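Local coordinates for integron gene cassette protein HFX_CASS2 (Uncultured bacterium, PDB 3FXH) that is of unknown function but adopts an all-helical fold, forms a two-chain assembly and is encoded by a mobile integron gene cassette, at residues Ile34-Cys39 against Lys75-Ala80. Numbering follows the deposited sequence.
Sequences IIREIC and KLYYLA
Glu37 sets CG beside its backbone N (chi1 -67°) and bends at chi2 (-61°), which brings its carboxylate up to the backbone of Lys75. The chain of Arg36 starts out extended and turns at chi3 (76°), which swings NH2 toward the carbonyl O of Lys75. Lys75 N donates an almost straight hydrogen bond to Glu37 OE1 (2.9 Å), meeting that oxygen from above the carboxylate plane. Arg36 NH2 donates to Lys75 O (2.9 Å), a more bent bond that lies close to the guanidinium plane. Both backbone polar groups of Lys75 are thus held by neighbouring helix residues. A salt bridge ties the pair together: Arg36 NE meets the anti lone pair of Glu37 OE2 at 2.8 Å. Together with the bond to Lys75 O, this helps to fix the turn of the guanidinium. Glu33 also pairs with Arg36, and Arg40 with Glu37 OE1. With an alanine at Glu37, Lys75 N would probably lose its acceptor, and Arg36 and Arg40 the carboxylate they share. Deeper in, Leu79 CD1 lies 3.2 Å from Ile34 CG1, shorter than a usual carbon contact, so the exact fit is doubtful. Their side chains cross at about a right angle. Ile63 and Ile94 also touch Ile34. The contact docks the loop between helices 62-69 and 88-102 onto helix 24-43, mainly by helix side chains gripping the loop's main chain, in an all-helical fold.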
loop_
_atom_site.group_PDB
_atom_site.type_symbol
_atom_site.label_atom_id
_atom_site.label_comp_id
_atom_site.label_asym_id
_atom_site.label_seq_id
_atom_site.Cartn_x
_atom_site.Cartn_y
_atom_site.Cartn_z
ATOM N N ILE A 34 3.394 6.558 5.374
ATOM C CA ILE A 34 2.943 5.509 6.273
ATOM C C ILE A 34 3.003 4.155 5.585
ATOM O O ILE A 34 3.507 3.190 6.148
ATOM C CB ILE A 34 1.515 5.750 6.770
ATOM C CG1 ILE A 34 1.485 6.963 7.703
ATOM C CG2 ILE A 34 0.995 4.513 7.502
ATOM C CD1 ILE A 34 0.072 7.524 7.932
ATOM N N ILE A 35 2.459 4.077 4.378
ATOM C CA ILE A 35 2.469 2.812 3.647
ATOM C C ILE A 35 3.897 2.295 3.487
ATOM O O ILE A 35 4.178 1.132 3.778
ATOM C CB ILE A 35 1.748 2.915 2.281
ATOM C CG1 ILE A 35 0.261 3.230 2.503
ATOM C CG2 ILE A 35 1.947 1.608 1.476
ATOM C CD1 ILE A 35 -0.563 3.387 1.208
ATOM N N ARG A 36 4.802 3.164 3.063
ATOM C CA ARG A 36 6.219 2.790 2.924
ATOM C C ARG A 36 6.812 2.223 4.219
ATOM O O ARG A 36 7.440 1.177 4.209
ATOM C CB ARG A 36 7.054 3.992 2.455
ATOM C CG ARG A 36 8.558 3.708 2.355
ATOM C CD ARG A 36 9.366 4.991 2.224
ATOM N NE ARG A 36 9.474 5.698 3.502
ATOM C CZ ARG A 36 9.158 6.977 3.676
ATOM N NH1 ARG A 36 8.701 7.687 2.660
ATOM N NH2 ARG A 36 9.303 7.544 4.863
ATOM N N GLU A 37 6.617 2.910 5.340
ATOM C CA GLU A 37 7.225 2.474 6.596
ATOM C C GLU A 37 6.581 1.207 7.167
ATOM O O GLU A 37 7.244 0.389 7.786
ATOM C CB GLU A 37 7.206 3.605 7.615
ATOM C CG GLU A 37 8.114 4.745 7.175
ATOM C CD GLU A 37 9.569 4.294 7.046
ATOM O OE1 GLU A 37 10.100 3.671 8.002
ATOM O OE2 GLU A 37 10.175 4.556 5.985
ATOM N N ILE A 38 5.288 1.035 6.934
ATOM C CA ILE A 38 4.642 -0.194 7.358
ATOM C C ILE A 38 5.181 -1.331 6.513
ATOM O O ILE A 38 5.476 -2.407 7.043
ATOM C CB ILE A 38 3.106 -0.116 7.265
ATOM C CG1 ILE A 38 2.563 0.865 8.304
ATOM C CG2 ILE A 38 2.485 -1.489 7.518
ATOM C CD1 ILE A 38 1.015 1.000 8.241
ATOM N N CYS A 39 5.347 -1.102 5.207
ATOM C CA CYS A 39 5.974 -2.141 4.384
ATOM C C CYS A 39 7.333 -2.532 4.953
ATOM O O CYS A 39 7.646 -3.715 5.040
ATOM C CB CYS A 39 6.105 -1.710 2.924
ATOM S SG CYS A 39 4.531 -1.734 2.031
ATOM N N LYS A 75 11.362 5.636 9.717
ATOM C CA LYS A 75 11.723 6.923 9.108
ATOM C C LYS A 75 10.474 7.698 8.735
ATOM O O LYS A 75 9.801 7.351 7.760
ATOM C CB LYS A 75 12.569 6.725 7.848
ATOM C CG LYS A 75 13.970 6.222 8.108
ATOM C CD LYS A 75 14.828 6.340 6.861
ATOM C CE LYS A 75 16.296 6.099 7.177
ATOM N NZ LYS A 75 17.140 6.250 5.958
ATOM N N LEU A 76 10.176 8.746 9.504
ATOM C CA LEU A 76 8.964 9.529 9.298
ATOM C C LEU A 76 9.263 11.002 9.062
ATOM O O LEU A 76 9.297 11.792 10.002
ATOM C CB LEU A 76 8.031 9.382 10.495
ATOM C CG LEU A 76 7.509 7.960 10.715
ATOM C CD1 LEU A 76 7.063 7.758 12.153
ATOM C CD2 LEU A 76 6.400 7.622 9.728
ATOM N N TYR A 77 9.458 11.380 7.805
ATOM C CA TYR A 77 9.758 12.773 7.497
ATOM C C TYR A 77 8.548 13.678 7.716
ATOM O O TYR A 77 8.695 14.851 8.055
ATOM C CB TYR A 77 10.304 12.911 6.078
ATOM C CG TYR A 77 11.618 12.194 5.888
ATOM C CD1 TYR A 77 12.815 12.790 6.260
ATOM C CD2 TYR A 77 11.663 10.909 5.357
ATOM C CE1 TYR A 77 14.017 12.134 6.102
ATOM C CE2 TYR A 77 12.866 10.248 5.193
ATOM C CZ TYR A 77 14.038 10.867 5.567
ATOM O OH TYR A 77 15.238 10.218 5.403
ATOM N N TYR A 78 7.353 13.128 7.528
ATOM C CA TYR A 78 6.136 13.908 7.734
ATOM C C TYR A 78 5.529 13.756 9.124
ATOM O O TYR A 78 5.019 14.722 9.688
ATOM C CB TYR A 78 5.087 13.555 6.679
ATOM C CG TYR A 78 5.465 14.014 5.296
ATOM C CD1 TYR A 78 6.196 13.191 4.450
ATOM C CD2 TYR A 78 5.098 15.273 4.833
ATOM C CE1 TYR A 78 6.555 13.606 3.185
ATOM C CE2 TYR A 78 5.452 15.696 3.564
ATOM C CZ TYR A 78 6.179 14.858 2.746
ATOM O OH TYR A 78 6.531 15.259 1.481
ATOM N N LEU A 79 5.579 12.545 9.677
ATOM C CA LEU A 79 4.761 12.225 10.846
ATOM C C LEU A 79 5.507 12.197 12.187
ATOM O O LEU A 79 4.896 11.962 13.231
ATOM C CB LEU A 79 3.996 10.922 10.616
ATOM C CG LEU A 79 3.070 11.060 9.398
ATOM C CD1 LEU A 79 2.738 9.719 8.796
ATOM C CD2 LEU A 79 1.806 11.833 9.757
ATOM N N ALA A 80 6.814 12.446 12.153
ATOM C CA ALA A 80 7.596 12.582 13.382
ATOM C C ALA A 80 7.447 13.999 13.931
ATOM O O ALA A 80 7.750 14.966 13.244
ATOM C CB ALA A 80 9.066 12.266 13.120
#